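Local coordinates for protein dextranase (Pseudarthrobacter oxydans, PDB 6NZS) that catalyses the endohydrolysis of (1->6)-alpha-D-glucosidic linkages in dextran, as a member of glycosyl hydrolase family 49, at residues A[29-34]-A[54-59]; A[152-157]-A[178-183]; A[367-372]-A[390-395]; A[498-503]-A[543-548]. All coordinates share one frame; numbering follows the deposited sequence.

Contact 1 of 4, residues A[29-34]-A[54-59]; sequences DEVRRS and FTYMSI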
loop_
_atom_site.group_PDB
_atom_site.type_symbol
_atom_site.label_atom_id
_atom_site.label_comp_id
_atom_site.label_asym_id
_atom_site.label_seq_id
_atom_site.Cartn_x
_atom_site.Cartn_y
_atom_site.Cartn_z
ATOM N N ASP A 29 -12.083 -20.791 11.360
ATOM C CA ASP A 29 -11.586 -20.630 12.717
ATOM C C ASP A 29 -10.073 -20.785 12.815
ATOM O O ASP A 29 -9.555 -21.034 13.908
ATOM C CB ASP A 29 -12.281 -21.625 13.651
ATOM C CG ASP A 29 -12.078 -23.078 13.222
ATOM O OD1 ASP A 29 -11.596 -23.325 12.090
ATOM O OD2 ASP A 29 -12.406 -23.980 14.025
ATOM N N GLU A 30 -9.356 -20.639 11.703
ATOM C CA GLU A 30 -7.908 -20.804 11.656
ATOM C C GLU A 30 -7.242 -19.502 11.221
ATOM O O GLU A 30 -7.845 -18.672 10.538
ATOM C CB GLU A 30 -7.524 -21.919 10.673
ATOM C CG GLU A 30 -8.015 -23.304 11.097
ATOM C CD GLU A 30 -7.734 -24.369 10.055
ATOM O OE1 GLU A 30 -7.451 -24.006 8.895
ATOM O OE2 GLU A 30 -7.799 -25.573 10.403
ATOM N N VAL A 31 -5.977 -19.340 11.614
ATOM C CA VAL A 31 -5.143 -18.219 11.183
ATOM C C VAL A 31 -3.888 -18.787 10.534
ATOM O O VAL A 31 -3.214 -19.636 11.124
ATOM C CB VAL A 31 -4.757 -17.314 12.370
ATOM C CG1 VAL A 31 -3.834 -16.192 11.904
ATOM C CG2 VAL A 31 -6.000 -16.736 13.045
ATOM N N ARG A 32 -3.567 -18.314 9.330
ATOM C CA ARG A 32 -2.375 -18.797 8.631
ATOM C C ARG A 32 -1.114 -18.247 9.295
ATOM O O ARG A 32 -0.949 -17.027 9.405
ATOM C CB ARG A 32 -2.411 -18.379 7.162
ATOM C CG ARG A 32 -1.545 -19.268 6.265
ATOM C CD ARG A 32 -1.385 -18.697 4.848
ATOM N NE ARG A 32 -2.652 -18.428 4.165
ATOM C CZ ARG A 32 -3.358 -19.332 3.488
ATOM N NH1 ARG A 32 -2.935 -20.591 3.398
ATOM N NH2 ARG A 32 -4.499 -18.972 2.902
ATOM N N ARG A 33 -0.234 -19.145 9.726
ATOM C CA ARG A 33 1.047 -18.791 10.316
ATOM C C ARG A 33 2.112 -18.845 9.227
ATOM O O ARG A 33 2.060 -19.702 8.345
ATOM C CB ARG A 33 1.404 -19.799 11.413
ATOM C CG ARG A 33 2.789 -19.594 12.010
ATOM C CD ARG A 33 3.060 -20.561 13.143
ATOM N NE ARG A 33 4.476 -20.546 13.478
ATOM C CZ ARG A 33 5.043 -21.356 14.364
ATOM N NH1 ARG A 33 4.302 -22.251 15.008
ATOM N NH2 ARG A 33 6.347 -21.285 14.580
ATOM N N SER A 34 3.096 -17.944 9.297
ATOM C CA SER A 34 4.194 -17.997 8.332
ATOM C C SER A 34 4.942 -19.324 8.400
ATOM O O SER A 34 5.377 -19.757 9.471
ATOM C CB SER A 34 5.188 -16.865 8.580
ATOM O OG SER A 34 6.291 -16.945 7.676
ATOM N N PHE A 54 3.598 -13.376 16.967
ATOM C CA PHE A 54 3.069 -14.150 15.852
ATOM C C PHE A 54 3.492 -13.541 14.523
ATOM O O PHE A 54 3.534 -12.316 14.372
ATOM C CB PHE A 54 1.544 -14.168 15.917
ATOM C CG PHE A 54 0.928 -15.228 15.055
ATOM C CD1 PHE A 54 0.959 -16.557 15.462
ATOM C CD2 PHE A 54 0.344 -14.915 13.843
ATOM C CE1 PHE A 54 0.403 -17.549 14.680
ATOM C CE2 PHE A 54 -0.227 -15.908 13.052
ATOM C CZ PHE A 54 -0.199 -17.222 13.466
ATOM N N THR A 55 3.797 -14.402 13.551
ATOM C CA THR A 55 4.023 -13.964 12.176
ATOM C C THR A 55 2.898 -14.533 11.323
ATOM O O THR A 55 2.812 -15.754 11.124
ATOM C CB THR A 55 5.394 -14.373 11.643
ATOM O OG1 THR A 55 6.418 -13.877 12.517
ATOM C CG2 THR A 55 5.614 -13.791 10.250
ATOM N N TYR A 56 2.046 -13.642 10.834
ATOM C CA TYR A 56 0.968 -13.963 9.908
ATOM C C TYR A 56 1.531 -14.212 8.517
ATOM O O TYR A 56 2.671 -13.867 8.214
ATOM C CB TYR A 56 0.012 -12.773 9.806
ATOM C CG TYR A 56 -0.604 -12.388 11.131
ATOM C CD1 TYR A 56 -1.726 -13.054 11.603
ATOM C CD2 TYR A 56 -0.066 -11.363 11.913
ATOM C CE1 TYR A 56 -2.298 -12.724 12.821
ATOM C CE2 TYR A 56 -0.634 -11.020 13.128
ATOM C CZ TYR A 56 -1.743 -11.710 13.581
ATOM O OH TYR A 56 -2.307 -11.374 14.794
ATOM N N MET A 57 0.707 -14.795 7.643
ATOM C CA MET A 57 1.120 -14.972 6.254
ATOM C C MET A 57 -0.082 -14.916 5.315
ATOM O O MET A 57 -1.137 -15.499 5.593
ATOM C CB MET A 57 1.899 -16.281 6.030
ATOM C CG MET A 57 2.520 -16.385 4.636
ATOM S SD MET A 57 3.563 -17.838 4.415
ATOM C CE MET A 57 2.317 -19.111 4.362
ATOM N N SER A 58 0.093 -14.210 4.202
ATOM C CA SER A 58 -0.888 -14.145 3.128
ATOM C C SER A 58 -0.294 -14.787 1.884
ATOM O O SER A 58 0.905 -14.657 1.624
ATOM C CB SER A 58 -1.238 -12.683 2.841
ATOM O OG SER A 58 -1.976 -12.550 1.642
ATOM N N ILE A 59 -1.121 -15.520 1.139
ATOM C CA ILE A 59 -0.695 -16.126 -0.123
ATOM C C ILE A 59 -1.688 -15.731 -1.208
ATOM O O ILE A 59 -2.835 -15.359 -0.913
ATOM C CB ILE A 59 -0.541 -17.666 -0.007
ATOM C CG1 ILE A 59 -1.900 -18.366 0.111
ATOM C CG2 ILE A 59 0.336 -18.022 1.174
ATOM C CD1 ILE A 59 -1.793 -19.910 0.085
HETATM O O HOH W 1 -2.347 -14.815 8.605
#
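Arg33 and Tyr56 form a single backbone bridge between two strands of the N-terminal Ig-like domain. Strands 31-33 and 56-58 run at 97° to each other, and the backbones bridge at this one pair. The firm backbone bond is Ser34 N to Thr55 O, 2.9 Å and nearly straight. A weak one runs from Met57 N to Arg32 O. Water 1 joins the same two atoms, donating to Arg32 O and accepting from Met57 N.

The apolar contacts gather round Phe54, Thr55 and Tyr56. Val31 CG1 reaches Phe54 CE2 and the edge of the Tyr56 ring, each at 3.8 Å. Phe54 CZ meets Arg33 CB. Ser34 CB rests on Thr55 CG2 at 3.5 Å, and Ser34 CA on Met57 CB. The Arg33 guanidinium forms a salt bridge with Asp38. The Tyr56 hydroxyl is bonded to His15 and Trp13.

Arg32 meets Ile59. Its chain is extended as far as CD and then bends (chi3 -55°), which lays the guanidinium beside Ile59. NH1 is held by the carbonyl oxygens of Asn21 and Gly24. Ile59 CD1 covers one guanidinium face near the rim, 3.6 Å from Arg32 NH1.

Contact 2 of 4, residues A[152-157]-A[178-183]; sequences PQLYTA and IHTEPR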
loop_
_atom_site.group_PDB
_atom_site.type_symbol
_atom_site.label_atom_id
_atom_site.label_comp_id
_atom_site.label_asym_id
_atom_site.label_seq_id
_atom_site.Cartn_x
_atom_site.Cartn_y
_atom_site.Cartn_z
ATOM N N PRO A 152 19.253 -15.949 0.738
ATOM C CA PRO A 152 18.798 -17.177 0.059
ATOM C C PRO A 152 17.341 -17.153 -0.374
ATOM O O PRO A 152 16.946 -18.010 -1.178
ATOM C CB PRO A 152 19.043 -18.282 1.099
ATOM C CG PRO A 152 19.968 -17.693 2.094
ATOM C CD PRO A 152 19.748 -16.227 2.102
ATOM N N GLN A 153 16.529 -16.220 0.131
ATOM C CA GLN A 153 15.135 -16.093 -0.275
ATOM C C GLN A 153 14.945 -15.216 -1.508
ATOM O O GLN A 153 13.842 -15.194 -2.068
ATOM C CB GLN A 153 14.305 -15.573 0.904
ATOM C CG GLN A 153 13.935 -16.672 1.885
ATOM C CD GLN A 153 12.944 -17.632 1.279
ATOM O OE1 GLN A 153 11.925 -17.214 0.733
ATOM N NE2 GLN A 153 13.248 -18.921 1.329
ATOM N N LEU A 154 15.975 -14.506 -1.948
ATOM C CA LEU A 154 15.828 -13.608 -3.084
ATOM C C LEU A 154 15.601 -14.385 -4.369
ATOM O O LEU A 154 16.202 -15.438 -4.597
ATOM C CB LEU A 154 17.079 -12.741 -3.245
ATOM C CG LEU A 154 17.399 -11.788 -2.091
ATOM C CD1 LEU A 154 18.654 -10.985 -2.393
ATOM C CD2 LEU A 154 16.204 -10.873 -1.830
ATOM N N TYR A 155 14.750 -13.835 -5.224
ATOM C CA TYR A 155 14.598 -14.292 -6.597
ATOM C C TYR A 155 14.484 -13.048 -7.472
ATOM O O TYR A 155 14.218 -11.941 -6.989
ATOM C CB TYR A 155 13.352 -15.190 -6.771
ATOM C CG TYR A 155 12.120 -14.340 -6.960
ATOM C CD1 TYR A 155 11.557 -13.670 -5.881
ATOM C CD2 TYR A 155 11.572 -14.130 -8.226
ATOM C CE1 TYR A 155 10.478 -12.838 -6.040
ATOM C CE2 TYR A 155 10.495 -13.294 -8.397
ATOM C CZ TYR A 155 9.946 -12.647 -7.299
ATOM O OH TYR A 155 8.876 -11.804 -7.461
ATOM N N THR A 156 14.655 -13.231 -8.776
ATOM C CA THR A 156 14.490 -12.143 -9.729
ATOM C C THR A 156 13.285 -12.426 -10.610
ATOM O O THR A 156 13.160 -13.524 -11.172
ATOM C CB THR A 156 15.753 -11.953 -10.576
ATOM O OG1 THR A 156 16.848 -11.605 -9.709
ATOM C CG2 THR A 156 15.553 -10.854 -11.630
ATOM N N ALA A 157 12.390 -11.445 -10.710
ATOM C CA ALA A 157 11.304 -11.497 -11.679
ATOM C C ALA A 157 11.809 -10.974 -13.017
ATOM O O ALA A 157 12.487 -9.939 -13.069
ATOM C CB ALA A 157 10.136 -10.641 -11.200
ATOM N N ILE A 178 13.412 -7.583 -14.165
ATOM C CA ILE A 178 12.465 -6.567 -13.716
ATOM C C ILE A 178 12.763 -6.115 -12.286
ATOM O O ILE A 178 12.830 -4.913 -12.010
ATOM C CB ILE A 178 11.008 -7.067 -13.868
ATOM C CG1 ILE A 178 10.652 -7.243 -15.355
ATOM C CG2 ILE A 178 10.021 -6.137 -13.165
ATOM C CD1 ILE A 178 10.840 -5.986 -16.219
ATOM N N HIS A 179 12.955 -7.061 -11.365
ATOM C CA HIS A 179 13.187 -6.684 -9.978
ATOM C C HIS A 179 13.612 -7.909 -9.183
ATOM O O HIS A 179 13.192 -9.027 -9.486
ATOM C CB HIS A 179 11.917 -6.082 -9.358
ATOM C CG HIS A 179 12.180 -5.318 -8.100
ATOM N ND1 HIS A 179 12.634 -4.015 -8.104
ATOM C CD2 HIS A 179 12.084 -5.681 -6.800
ATOM C CE1 HIS A 179 12.801 -3.608 -6.855
ATOM N NE2 HIS A 179 12.473 -4.597 -6.046
ATOM N N THR A 180 14.433 -7.684 -8.157
ATOM C CA THR A 180 14.903 -8.735 -7.259
ATOM C C THR A 180 14.356 -8.486 -5.858
ATOM O O THR A 180 14.472 -7.375 -5.330
ATOM C CB THR A 180 16.432 -8.755 -7.245
ATOM O OG1 THR A 180 16.900 -9.118 -8.549
ATOM C CG2 THR A 180 16.956 -9.769 -6.232
ATOM N N GLU A 181 13.745 -9.504 -5.260
ATOM C CA GLU A 181 13.092 -9.330 -3.967
ATOM C C GLU A 181 12.945 -10.702 -3.316
ATOM O O GLU A 181 13.127 -11.738 -3.980
ATOM C CB GLU A 181 11.717 -8.665 -4.132
ATOM C CG GLU A 181 10.719 -9.614 -4.803
ATOM C CD GLU A 181 9.386 -8.995 -5.191
ATOM O OE1 GLU A 181 9.128 -7.825 -4.861
ATOM O OE2 GLU A 181 8.586 -9.699 -5.842
ATOM N N PRO A 182 12.625 -10.751 -2.018
ATOM C CA PRO A 182 12.341 -12.052 -1.389
ATOM C C PRO A 182 11.128 -12.712 -2.033
ATOM O O PRO A 182 10.101 -12.071 -2.263
ATOM C CB PRO A 182 12.057 -11.682 0.077
ATOM C CG PRO A 182 12.809 -10.386 0.274
ATOM C CD PRO A 182 12.664 -9.656 -1.024
ATOM N N ARG A 183 11.251 -14.013 -2.320
ATOM C CA ARG A 183 10.083 -14.773 -2.766
ATOM C C ARG A 183 9.042 -14.844 -1.660
ATOM O O ARG A 183 7.839 -14.673 -1.907
ATOM C CB ARG A 183 10.501 -16.191 -3.152
ATOM C CG ARG A 183 9.364 -17.005 -3.762
ATOM C CD ARG A 183 9.762 -18.443 -4.133
ATOM N NE ARG A 183 10.996 -18.534 -4.924
ATOM C CZ ARG A 183 11.058 -18.621 -6.253
ATOM N NH1 ARG A 183 9.960 -18.620 -7.003
ATOM N NH2 ARG A 183 12.241 -18.708 -6.846
HETATM O O HOH W 2 13.771 -18.213 -3.657
HETATM O O HOH W 3 15.146 -18.340 -5.283
#
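A classic beta bulge breaks the pairing of these antiparallel strands: Ile178 and His179 both face Ala157. Ala157 O receives Ile178 N at 2.8 Å and, weakly, His179 N. Ala157 N returns a bond to His179 O. Beyond the bulge the register is regular, with Tyr155 and Glu181 a hydrogen-bonded pair. The last backbone bond, Arg183 N to Gln153 O, is almost straight at 176°.

On one face Thr156 and Thr180 form a non-hydrogen-bonded pair. Their hydroxyls meet, OG1 to OG1, at 2.7 Å.

Tyr155 and Glu181 share the other face and lie side by side. Both CG atoms sit between the backbone N and the carbonyl carbon (chi1 83° and 70°), which sends the two side chains the same way. Tyr155 OH donates to Glu181 OE2 at 2.7 Å, on the anti side of the carboxylate. The same oxygen forms a salt bridge with Arg437, and Glu181 OE1 accepts from Trp406. A phenylalanine in place of Tyr155 would probably leave Glu181 OE2 without one of its donors and let the carboxylate turn more easily. Tyr155 CB lies over one face of the Arg183 guanidinium, 3.7 Å from Arg183 NH2, and Arg183 NH1 is bonded to Ala81 O.

The contact belongs to the N-terminal Ig-like domain and faces the solenoid. Phe77 of helix 76-81 packs on Tyr155 and Ala157, while His435 of strand 423-435 touches Glu181 and Pro182 and is bonded to His179.

Contact 3 of 4, residues A[367-372]-A[390-395]; sequences QTDGIE and VLKMYH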
loop_
_atom_site.group_PDB
_atom_site.type_symbol
_atom_site.label_atom_id
_atom_site.label_comp_id
_atom_site.label_asym_id
_atom_site.label_seq_id
_atom_site.Cartn_x
_atom_site.Cartn_y
_atom_site.Cartn_z
ATOM N N GLN A 367 -6.657 -4.234 -8.958
ATOM C CA GLN A 367 -7.709 -3.403 -8.380
ATOM C C GLN A 367 -7.677 -3.395 -6.858
ATOM O O GLN A 367 -8.677 -3.077 -6.206
ATOM C CB GLN A 367 -9.100 -3.765 -8.926
ATOM C CG GLN A 367 -9.125 -3.856 -10.454
ATOM C CD GLN A 367 -10.515 -4.082 -11.011
ATOM O OE1 GLN A 367 -10.941 -5.218 -11.218
ATOM N NE2 GLN A 367 -11.233 -2.994 -11.252
ATOM N N THR A 368 -6.525 -3.726 -6.271
ATOM C CA THR A 368 -6.334 -3.626 -4.828
ATOM C C THR A 368 -5.728 -2.265 -4.481
ATOM O O THR A 368 -4.681 -2.155 -3.859
ATOM C CB THR A 368 -5.494 -4.792 -4.323
ATOM O OG1 THR A 368 -4.317 -4.939 -5.137
ATOM C CG2 THR A 368 -6.317 -6.067 -4.401
ATOM N N ASP A 369 -6.444 -1.223 -4.904
ATOM C CA ASP A 369 -5.998 0.157 -4.739
ATOM C C ASP A 369 -5.683 0.451 -3.281
ATOM O O ASP A 369 -6.399 0.006 -2.373
ATOM C CB ASP A 369 -7.122 1.127 -5.132
ATOM C CG ASP A 369 -7.563 1.021 -6.598
ATOM O OD1 ASP A 369 -7.302 0.001 -7.280
ATOM O OD2 ASP A 369 -8.222 1.988 -7.064
ATOM N N GLY A 370 -4.632 1.248 -3.071
ATOM C CA GLY A 370 -4.343 1.835 -1.778
ATOM C C GLY A 370 -5.313 2.944 -1.415
ATOM O O GLY A 370 -6.462 2.973 -1.875
ATOM N N ILE A 371 -4.875 3.881 -0.657
ATOM C CA ILE A 371 -5.829 4.774 -0.014
ATOM C C ILE A 371 -6.088 6.003 -0.871
ATOM O O ILE A 371 -5.219 6.499 -1.594
ATOM C CB ILE A 371 -5.356 5.133 1.409
ATOM C CG1 ILE A 371 -6.520 5.685 2.254
ATOM C CG2 ILE A 371 -4.186 6.110 1.347
ATOM C CD1 ILE A 371 -6.248 5.690 3.739
ATOM N N GLU A 372 -7.314 6.504 -0.770
ATOM C CA GLU A 372 -7.697 7.806 -1.294
ATOM C C GLU A 372 -8.009 8.695 -0.096
ATOM O O GLU A 372 -8.956 8.424 0.656
ATOM C CB GLU A 372 -8.914 7.672 -2.211
ATOM C CG GLU A 372 -9.364 8.988 -2.859
ATOM C CD GLU A 372 -10.473 8.803 -3.886
ATOM O OE1 GLU A 372 -10.654 7.668 -4.383
ATOM O OE2 GLU A 372 -11.164 9.807 -4.193
ATOM N N VAL A 390 -1.476 3.229 -5.822
ATOM C CA VAL A 390 -1.181 3.090 -4.397
ATOM C C VAL A 390 -1.656 4.309 -3.615
ATOM O O VAL A 390 -2.405 4.186 -2.631
ATOM C CB VAL A 390 0.313 2.822 -4.124
ATOM C CG1 VAL A 390 0.513 2.514 -2.628
ATOM C CG2 VAL A 390 0.852 1.676 -4.991
ATOM N N LEU A 391 -1.182 5.482 -4.006
ATOM C CA LEU A 391 -1.583 6.741 -3.387
ATOM C C LEU A 391 -2.427 7.502 -4.404
ATOM O O LEU A 391 -1.901 8.025 -5.393
ATOM C CB LEU A 391 -0.364 7.554 -2.962
ATOM C CG LEU A 391 0.523 6.865 -1.921
ATOM C CD1 LEU A 391 1.691 7.766 -1.556
ATOM C CD2 LEU A 391 -0.279 6.471 -0.671
ATOM N N LYS A 392 -3.732 7.573 -4.145
ATOM C CA LYS A 392 -4.680 8.223 -5.044
ATOM C C LYS A 392 -4.818 9.668 -4.584
ATOM O O LYS A 392 -5.536 9.969 -3.625
ATOM C CB LYS A 392 -5.997 7.459 -5.039
ATOM C CG LYS A 392 -5.860 6.099 -5.736
ATOM C CD LYS A 392 -6.810 5.048 -5.173
ATOM C CE LYS A 392 -8.241 5.297 -5.619
ATOM N NZ LYS A 392 -9.132 4.111 -5.407
ATOM N N MET A 393 -4.110 10.555 -5.275
ATOM C CA MET A 393 -3.978 11.956 -4.881
ATOM C C MET A 393 -5.014 12.745 -5.675
ATOM O O MET A 393 -4.721 13.378 -6.690
ATOM C CB MET A 393 -2.554 12.442 -5.141
ATOM C CG MET A 393 -1.470 11.550 -4.528
ATOM S SD MET A 393 -1.718 11.172 -2.779
ATOM C CE MET A 393 -1.665 12.813 -2.048
ATOM N N TYR A 394 -6.256 12.690 -5.195
ATOM C CA TYR A 394 -7.391 13.201 -5.945
ATOM C C TYR A 394 -8.030 14.421 -5.301
ATOM O O TYR A 394 -9.061 14.885 -5.802
ATOM C CB TYR A 394 -8.472 12.117 -6.088
ATOM C CG TYR A 394 -8.082 10.873 -6.881
ATOM C CD1 TYR A 394 -6.900 10.818 -7.623
ATOM C CD2 TYR A 394 -8.908 9.760 -6.879
ATOM C CE1 TYR A 394 -6.559 9.671 -8.345
ATOM C CE2 TYR A 394 -8.583 8.620 -7.592
ATOM C CZ TYR A 394 -7.408 8.581 -8.328
ATOM O OH TYR A 394 -7.096 7.424 -9.026
ATOM N N HIS A 395 -7.472 14.942 -4.208
ATOM C CA HIS A 395 -8.178 15.948 -3.423
ATOM C C HIS A 395 -7.226 17.005 -2.887
ATOM O O HIS A 395 -6.050 16.743 -2.634
ATOM C CB HIS A 395 -8.934 15.300 -2.258
ATOM C CG HIS A 395 -9.905 14.254 -2.697
ATOM N ND1 HIS A 395 -11.186 14.551 -3.116
ATOM C CD2 HIS A 395 -9.761 12.916 -2.841
ATOM C CE1 HIS A 395 -11.793 13.435 -3.477
ATOM N NE2 HIS A 395 -10.949 12.428 -3.324
HETATM O O HOH W 4 -9.166 2.606 -2.685
HETATM O O HOH W 5 -4.424 9.376 -0.865
HETATM O O HOH W 6 -11.444 5.023 -3.593
#
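The backbones of Gly370 to Glu372 and Val390 to Lys392 run side by side in nearly the same direction, joined by a straight bond from Lys392 N to Ile371 O at 3.1 Å. Water 5 donates to that carbonyl and to Lys392 O. Gly370 CA comes 3.2 Å from Val390 O.

Lys392 bends at chi3 (74°), which brings NZ to Asp369. The salt bridge from Lys392 NZ to Asp369 OD2 is 2.8 Å long and uses the anti lone pair. Water 4 lies between Lys392 NZ and Gly370 O, and water 6 between NZ and Glu372 OE1.

Glu372 is extended and points its carboxylate at His395. His395 NE2 donates to the anti lone pair of Glu372 OE2 at 2.8 Å, with ring and carboxylate nearly coplanar. The edge of Tyr394 meets Glu372 OE2 through Tyr394 CD2, at 3.5 Å. An alanine in place of Glu372 would probably leave His395 NE2 without its acceptor and open a gap beside Tyr394.

The short strand 391-392 and the weakly bonded 371-372 run parallel, as in successive coils of the right-handed beta-helix of the pectate lyase-like clan.

Contact 4 of 4, residues A[498-503]-A[543-548]; sequences ENIHVK and NGLALE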
loop_
_atom_site.group_PDB
_atom_site.type_symbol
_atom_site.label_atom_id
_atom_site.label_comp_id
_atom_site.label_asym_id
_atom_site.label_seq_id
_atom_site.Cartn_x
_atom_site.Cartn_y
_atom_site.Cartn_z
ATOM N N GLU A 498 -0.219 22.963 -12.843
ATOM C CA GLU A 498 0.672 24.043 -12.440
ATOM C C GLU A 498 1.416 23.715 -11.154
ATOM O O GLU A 498 0.851 23.136 -10.221
ATOM C CB GLU A 498 -0.105 25.353 -12.241
ATOM C CG GLU A 498 -0.747 25.867 -13.510
ATOM C CD GLU A 498 -1.869 26.844 -13.243
ATOM O OE1 GLU A 498 -1.900 27.428 -12.142
ATOM O OE2 GLU A 498 -2.719 27.018 -14.141
ATOM N N ASN A 499 2.684 24.114 -11.112
ATOM C CA ASN A 499 3.514 24.061 -9.911
ATOM C C ASN A 499 3.484 22.687 -9.238
ATOM O O ASN A 499 3.094 22.527 -8.079
ATOM C CB ASN A 499 3.180 25.188 -8.928
ATOM C CG ASN A 499 4.286 25.416 -7.928
ATOM O OD1 ASN A 499 5.460 25.256 -8.247
ATOM N ND2 ASN A 499 3.921 25.777 -6.700
ATOM N N ILE A 500 3.932 21.693 -9.991
ATOM C CA ILE A 500 4.131 20.342 -9.483
ATOM C C ILE A 500 5.618 20.195 -9.211
ATOM O O ILE A 500 6.442 20.469 -10.089
ATOM C CB ILE A 500 3.662 19.304 -10.516
ATOM C CG1 ILE A 500 2.259 19.644 -11.048
ATOM C CG2 ILE A 500 3.767 17.886 -9.933
ATOM C CD1 ILE A 500 1.172 19.710 -9.989
ATOM N N HIS A 501 5.974 19.788 -7.999
ATOM C CA HIS A 501 7.372 19.721 -7.602
ATOM C C HIS A 501 7.684 18.304 -7.152
ATOM O O HIS A 501 6.990 17.763 -6.286
ATOM C CB HIS A 501 7.657 20.718 -6.476
ATOM C CG HIS A 501 9.102 21.082 -6.342
ATOM N ND1 HIS A 501 9.605 22.304 -6.738
ATOM C CD2 HIS A 501 10.151 20.381 -5.852
ATOM C CE1 HIS A 501 10.905 22.337 -6.495
ATOM N NE2 HIS A 501 11.262 21.182 -5.954
ATOM N N VAL A 502 8.719 17.707 -7.744
ATOM C CA VAL A 502 9.218 16.389 -7.352
ATOM C C VAL A 502 10.671 16.578 -6.944
ATOM O O VAL A 502 11.534 16.817 -7.801
ATOM C CB VAL A 502 9.088 15.364 -8.490
ATOM C CG1 VAL A 502 9.577 13.988 -8.034
ATOM C CG2 VAL A 502 7.644 15.281 -8.981
ATOM N N LYS A 503 10.943 16.490 -5.647
ATOM C CA LYS A 503 12.272 16.724 -5.100
ATOM C C LYS A 503 12.828 15.421 -4.542
ATOM O O LYS A 503 12.160 14.730 -3.763
ATOM C CB LYS A 503 12.238 17.787 -3.999
ATOM C CG LYS A 503 13.615 18.137 -3.464
ATOM C CD LYS A 503 13.571 19.334 -2.510
ATOM C CE LYS A 503 14.977 19.693 -2.054
ATOM N NZ LYS A 503 15.018 20.992 -1.319
ATOM N N ASN A 543 6.357 27.519 -12.366
ATOM C CA ASN A 543 4.954 27.126 -12.291
ATOM C C ASN A 543 4.633 25.899 -13.141
ATOM O O ASN A 543 3.460 25.629 -13.411
ATOM C CB ASN A 543 4.048 28.298 -12.691
ATOM C CG ASN A 543 2.619 28.128 -12.202
ATOM O OD1 ASN A 543 2.390 27.719 -11.064
ATOM N ND2 ASN A 543 1.648 28.432 -13.068
ATOM N N GLY A 544 5.649 25.152 -13.578
ATOM C CA GLY A 544 5.404 23.943 -14.336
ATOM C C GLY A 544 5.742 22.709 -13.528
ATOM O O GLY A 544 5.400 22.620 -12.346
ATOM N N LEU A 545 6.423 21.754 -14.149
ATOM C CA LEU A 545 6.872 20.539 -13.473
ATOM C C LEU A 545 8.346 20.687 -13.120
ATOM O O LEU A 545 9.190 20.824 -14.013
ATOM C CB LEU A 545 6.666 19.330 -14.384
ATOM C CG LEU A 545 7.219 17.993 -13.867
ATOM C CD1 LEU A 545 6.560 17.555 -12.558
ATOM C CD2 LEU A 545 7.018 16.938 -14.925
ATOM N N ALA A 546 8.656 20.652 -11.832
ATOM C CA ALA A 546 10.022 20.785 -11.338
ATOM C C ALA A 546 10.532 19.420 -10.891
ATOM O O ALA A 546 9.936 18.793 -10.009
ATOM C CB ALA A 546 10.085 21.770 -10.168
ATOM N N LEU A 547 11.632 18.961 -11.497
ATOM C CA LEU A 547 12.344 17.756 -11.066
ATOM C C LEU A 547 13.658 18.214 -10.445
ATOM O O LEU A 547 14.640 18.452 -11.154
ATOM C CB LEU A 547 12.586 16.811 -12.238
ATOM C CG LEU A 547 11.335 16.473 -13.052
ATOM C CD1 LEU A 547 11.680 15.634 -14.273
ATOM C CD2 LEU A 547 10.277 15.782 -12.210
ATOM N N GLU A 548 13.680 18.333 -9.125
ATOM C CA GLU A 548 14.847 18.803 -8.390
ATOM C C GLU A 548 15.538 17.601 -7.754
ATOM O O GLU A 548 14.920 16.872 -6.978
ATOM C CB GLU A 548 14.419 19.794 -7.305
ATOM C CG GLU A 548 15.578 20.350 -6.510
ATOM C CD GLU A 548 15.151 21.327 -5.430
ATOM O OE1 GLU A 548 13.932 21.558 -5.273
ATOM O OE2 GLU A 548 16.040 21.863 -4.739
HETATM O O HOH W 7 13.364 22.923 -3.052
#
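Neighbouring parallel strands of the beta-solenoid, 498-503 and 545-548, pair here in the family 49 region, their directions 15° apart. Ala546 sits in the middle of the pairing. Its N donates to Ile500 O, and its O accepts from Val502 N, each at 2.8 Å. Ile500 N to Gly544 O and Glu548 N to Val502 O continue the pattern. At the start, Asn499 N also donates to Asn543 O.

Ile500, Val502, Leu545 and Leu547 share one buried face. Leu545 CD1 meets Ile500 CG2 at 3.8 Å. Leu547 CD2 lies alongside Val502 CB at 3.9 Å.

The other face carries His501, Lys503, Ala546 and Glu548. Ala546 CB sits over the His501 ring as a CH-pi contact, 3.9 Å from the centroid. Trp585 of strand 582-585 touches both Ala546 and Glu548. Lys503 runs beside Glu548, both chains extended, and makes a long salt bridge to OE2, which is also bonded to Thr587 OG1. Water 7 links Lys503 NZ to Glu548 OE1.

With CG opposite the backbone N (chi1 -159°), the His501 ring lies beside the Glu548 carboxylate. His501 NE2 donates to Glu548 OE1 at 2.8 Å, with the oxygen close to the ring plane.

How the contacts relate
Contacts 1 and 2 lie in the N-terminal Ig-like domain, contacts 3 and 4 in the solenoid. The four follow one another along the chain. Contacts 1 and 2 reach strands of the same network: strand 84-92 pairs with both 51-58 and 176-192. Their centres are 22 Å apart. Contacts 3 and 4 have centres 21 Å apart and belong to different runs of parallel strands. Contact 2 meets the solenoid through strand 423-435, which also packs on Met393 of segment 390-395. Its nearest atoms are about 13 Å from contact 3. Contacts 1 and 4 are the farthest pair, with centres 43 Å apart. Contact 3, where Asp369 touches Asp388, is consistent with the acidic cleft of family 49.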